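Local structure of universal stress protein (Archaeoglobus fulgidus, 3LOQ) at residues 112-117 / 143-148. The protein binds AMP and belongs to the universal stress protein A family, though its precise cellular role is not established. Residues are numbered along the deposited sequence; the frame is centred on the assembly and turned at random.
Sequences DPVVEI and GSVSEG. With AMP (adenosine monophosphate), chain C.
Val-114 and Val-145 bring the first turns of helices 113-121 and 145-152 together, their CA atoms 5.6 Å apart, and no hydrogen bond links the two segments. Val-114 straddles the neighbouring backbone: CG2 rests on Val-145 O, while CG1, anti to its own backbone N (chi1 171°), reaches Gly-148 C at 3.6 Å. Gly-148, having no side chain, lets Val-114 pack directly on its backbone. Val-145 CG1 meets Ile-117 CD1 at 3.6 Å, the side chains crossing at about a right angle, and CG2 lies 3.4 Å from AMP C8. Pro-113 lacks an amide hydrogen, no loss in a first turn, and lays CB and CG against the adenine, as Ile-117 CD1 does near N3. Asp-112 OD1 caps its helix by accepting from Val-114 N. Ser-144 OG accepts from Glu-147 N while donating to AMP O1P (2.6 Å), which Ser-146 grips through N and OG; Val-145 N holds O2P at 2.9 Å. Arg-132 bonds both AMP and the O of Gly-143, whose positive phi (98°) suits glycine. Gly-143 and Ser-144 close the G-2X-G-9X-G(S/T) motif, begun at Gly-130, known from ATP-binding relatives with this Rossmann-like alpha/beta fold; the nucleotide here is AMP.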
ATOM      1  N   ASP A 112     -19.523  -7.537   0.249  1.00 50.23           N
ATOM      2  CA  ASP A 112     -18.885  -6.271   0.546  1.00 46.84           C
ATOM      3  C   ASP A 112     -17.429  -6.346   0.105  1.00 50.89           C
ATOM      4  O   ASP A 112     -16.674  -7.209   0.577  1.00 51.78           O
ATOM      5  CB  ASP A 112     -18.962  -6.036   2.056  1.00 49.74           C
ATOM      6  CG  ASP A 112     -18.473  -4.662   2.465  1.00 63.03           C
ATOM      7  OD1 ASP A 112     -17.474  -4.170   1.907  1.00 61.23           O
ATOM      8  OD2 ASP A 112     -19.092  -4.068   3.368  1.00 80.41           O
ATOM      9  N   PRO A 113     -17.012  -5.445  -0.799  1.00 42.82           N
ATOM     10  CA  PRO A 113     -15.620  -5.569  -1.235  1.00 37.59           C
ATOM     11  C   PRO A 113     -14.626  -5.513  -0.079  1.00 41.60           C
ATOM     12  O   PRO A 113     -13.681  -6.305  -0.067  1.00 44.64           O
ATOM     13  CB  PRO A 113     -15.441  -4.388  -2.194  1.00 41.79           C
ATOM     14  CG  PRO A 113     -16.841  -4.120  -2.709  1.00 42.98           C
ATOM     15  CD  PRO A 113     -17.753  -4.417  -1.552  1.00 40.05           C
ATOM     16  N   VAL A 114     -14.829  -4.627   0.890  1.00 41.54           N
ATOM     17  CA  VAL A 114     -13.855  -4.509   1.975  1.00 40.03           C
ATOM     18  C   VAL A 114     -13.711  -5.814   2.756  1.00 44.46           C
ATOM     19  O   VAL A 114     -12.597  -6.291   3.002  1.00 40.28           O
ATOM     20  CB  VAL A 114     -14.191  -3.366   2.949  1.00 40.07           C
ATOM     21  CG1 VAL A 114     -13.276  -3.432   4.172  1.00 36.86           C
ATOM     22  CG2 VAL A 114     -14.068  -2.022   2.256  1.00 35.54           C
ATOM     23  N   VAL A 115     -14.846  -6.381   3.142  1.00 49.10           N
ATOM     24  CA  VAL A 115     -14.862  -7.644   3.867  1.00 49.93           C
ATOM     25  C   VAL A 115     -14.252  -8.767   3.043  1.00 45.99           C
ATOM     26  O   VAL A 115     -13.459  -9.550   3.544  1.00 45.87           O
ATOM     27  CB  VAL A 115     -16.294  -8.040   4.259  1.00 55.21           C
ATOM     28  CG1 VAL A 115     -16.325  -9.464   4.823  1.00 49.50           C
ATOM     29  CG2 VAL A 115     -16.847  -7.043   5.261  1.00 52.86           C
ATOM     30  N   GLU A 116     -14.613  -8.850   1.770  1.00 50.16           N
ATOM     31  CA  GLU A 116     -14.096  -9.936   0.941  1.00 47.14           C
ATOM     32  C   GLU A 116     -12.596  -9.809   0.669  1.00 45.28           C
ATOM     33  O   GLU A 116     -11.890 -10.814   0.579  1.00 48.48           O
ATOM     34  CB  GLU A 116     -14.891 -10.081  -0.360  1.00 42.58           C
ATOM     35  CG  GLU A 116     -16.369 -10.428  -0.156  1.00 49.12           C
ATOM     36  CD  GLU A 116     -16.586 -11.667   0.713  1.00 56.62           C
ATOM     37  OE1 GLU A 116     -15.742 -12.592   0.682  1.00 57.98           O
ATOM     38  OE2 GLU A 116     -17.610 -11.715   1.429  1.00 63.48           O
ATOM     39  N   ILE A 117     -12.109  -8.578   0.548  1.00 41.57           N
ATOM     40  CA  ILE A 117     -10.694  -8.377   0.321  1.00 42.34           C
ATOM     41  C   ILE A 117      -9.926  -8.811   1.559  1.00 46.28           C
ATOM     42  O   ILE A 117      -8.985  -9.592   1.466  1.00 47.73           O
ATOM     43  CB  ILE A 117     -10.341  -6.912  -0.064  1.00 35.71           C
ATOM     44  CG1 ILE A 117     -10.833  -6.602  -1.494  1.00 35.23           C
ATOM     45  CG2 ILE A 117      -8.824  -6.714   0.027  1.00 29.54           C
ATOM     46  CD1 ILE A 117     -10.991  -5.115  -1.843  1.00 30.16           C
ATOM     47  N   GLY A 143     -18.217   6.168   0.168  1.00 36.79           N
ATOM     48  CA  GLY A 143     -17.520   4.947   0.516  1.00 32.50           C
ATOM     49  C   GLY A 143     -16.110   4.940  -0.060  1.00 42.81           C
ATOM     50  O   GLY A 143     -15.822   5.598  -1.070  1.00 46.54           O
ATOM     51  N   SER A 144     -15.230   4.196   0.596  1.00 34.39           N
ATOM     52  CA  SER A 144     -13.852   4.060   0.161  1.00 31.97           C
ATOM     53  C   SER A 144     -13.409   2.660   0.520  1.00 36.32           C
ATOM     54  O   SER A 144     -13.240   2.340   1.707  1.00 35.58           O
ATOM     55  CB  SER A 144     -12.963   5.068   0.879  1.00 26.96           C
ATOM     56  OG  SER A 144     -11.603   4.879   0.513  1.00 36.73           O
ATOM     57  N   VAL A 145     -13.266   1.821  -0.499  1.00 33.30           N
ATOM     58  CA  VAL A 145     -12.796   0.456  -0.324  1.00 34.82           C
ATOM     59  C   VAL A 145     -11.355   0.449   0.162  1.00 37.43           C
ATOM     60  O   VAL A 145     -10.991  -0.373   1.006  1.00 40.54           O
ATOM     61  CB  VAL A 145     -12.938  -0.367  -1.624  1.00 39.45           C
ATOM     62  CG1 VAL A 145     -12.346  -1.758  -1.449  1.00 29.30           C
ATOM     63  CG2 VAL A 145     -14.428  -0.456  -2.022  1.00 33.39           C
ATOM     64  N   SER A 146     -10.551   1.391  -0.324  1.00 35.18           N
ATOM     65  CA  SER A 146      -9.143   1.415   0.063  1.00 31.77           C
ATOM     66  C   SER A 146      -8.998   1.811   1.530  1.00 33.25           C
ATOM     67  O   SER A 146      -8.184   1.229   2.250  1.00 35.66           O
ATOM     68  CB  SER A 146      -8.294   2.307  -0.865  1.00 34.81           C
ATOM     69  OG  SER A 146      -8.561   3.692  -0.696  1.00 34.87           O
ATOM     70  N   GLU A 147      -9.796   2.769   1.993  1.00 33.02           N
ATOM     71  CA  GLU A 147      -9.751   3.109   3.418  1.00 36.07           C
ATOM     72  C   GLU A 147     -10.253   1.969   4.310  1.00 37.33           C
ATOM     73  O   GLU A 147      -9.674   1.698   5.361  1.00 39.74           O
ATOM     74  CB  GLU A 147     -10.495   4.414   3.715  1.00 40.38           C
ATOM     75  CG  GLU A 147      -9.711   5.659   3.300  1.00 51.52           C
ATOM     76  CD  GLU A 147      -8.385   5.822   4.047  1.00 52.98           C
ATOM     77  OE1 GLU A 147      -8.416   5.854   5.302  1.00 50.27           O
ATOM     78  OE2 GLU A 147      -7.318   5.937   3.376  1.00 53.67           O
ATOM     79  N   GLY A 148     -11.323   1.302   3.890  1.00 37.94           N
ATOM     80  CA  GLY A 148     -11.826   0.143   4.611  1.00 31.89           C
ATOM     81  C   GLY A 148     -10.741  -0.921   4.762  1.00 36.22           C
ATOM     82  O   GLY A 148     -10.483  -1.390   5.865  1.00 40.30           O
TER
HETATM   83  P   AMP C 271     -11.435   3.592  -3.183  1.00 38.57           P
HETATM   84  O1P AMP C 271     -10.850   3.986  -1.851  1.00 42.00           O
HETATM   85  O2P AMP C 271     -12.787   2.903  -3.152  1.00 44.35           O
HETATM   86  O3P AMP C 271     -11.315   4.673  -4.230  1.00 43.75           O
HETATM   87  O5' AMP C 271     -10.442   2.425  -3.691  1.00 39.07           O
HETATM   88  C5' AMP C 271     -10.642   1.883  -4.993  1.00 28.68           C
HETATM   89  C4' AMP C 271     -10.011   0.516  -4.996  1.00 34.28           C
HETATM   90  O4' AMP C 271     -10.793  -0.383  -4.208  1.00 41.89           O
HETATM   91  C3' AMP C 271     -10.039  -0.104  -6.368  1.00 42.36           C
HETATM   92  O3' AMP C 271      -8.890   0.309  -7.080  1.00 39.83           O
HETATM   93  C2' AMP C 271      -9.969  -1.575  -6.052  1.00 43.31           C
HETATM   94  O2' AMP C 271      -8.598  -1.872  -5.793  1.00 46.86           O
HETATM   95  C1' AMP C 271     -10.738  -1.703  -4.755  1.00 36.93           C
HETATM   96  N9  AMP C 271     -12.113  -2.137  -5.078  1.00 38.89           N
HETATM   97  C8  AMP C 271     -13.198  -1.338  -5.107  1.00 39.11           C
HETATM   98  N7  AMP C 271     -14.310  -2.041  -5.445  1.00 39.39           N
HETATM   99  C5  AMP C 271     -13.928  -3.322  -5.641  1.00 36.90           C
HETATM  100  C6  AMP C 271     -14.594  -4.580  -6.016  1.00 34.12           C
HETATM  101  N6  AMP C 271     -15.923  -4.612  -6.249  1.00 39.51           N
HETATM  102  N1  AMP C 271     -13.841  -5.689  -6.109  1.00 37.12           N
HETATM  103  C2  AMP C 271     -12.517  -5.672  -5.871  1.00 40.63           C
HETATM  104  N3  AMP C 271     -11.847  -4.568  -5.523  1.00 38.95           N
HETATM  105  C4  AMP C 271     -12.488  -3.384  -5.388  1.00 38.33           C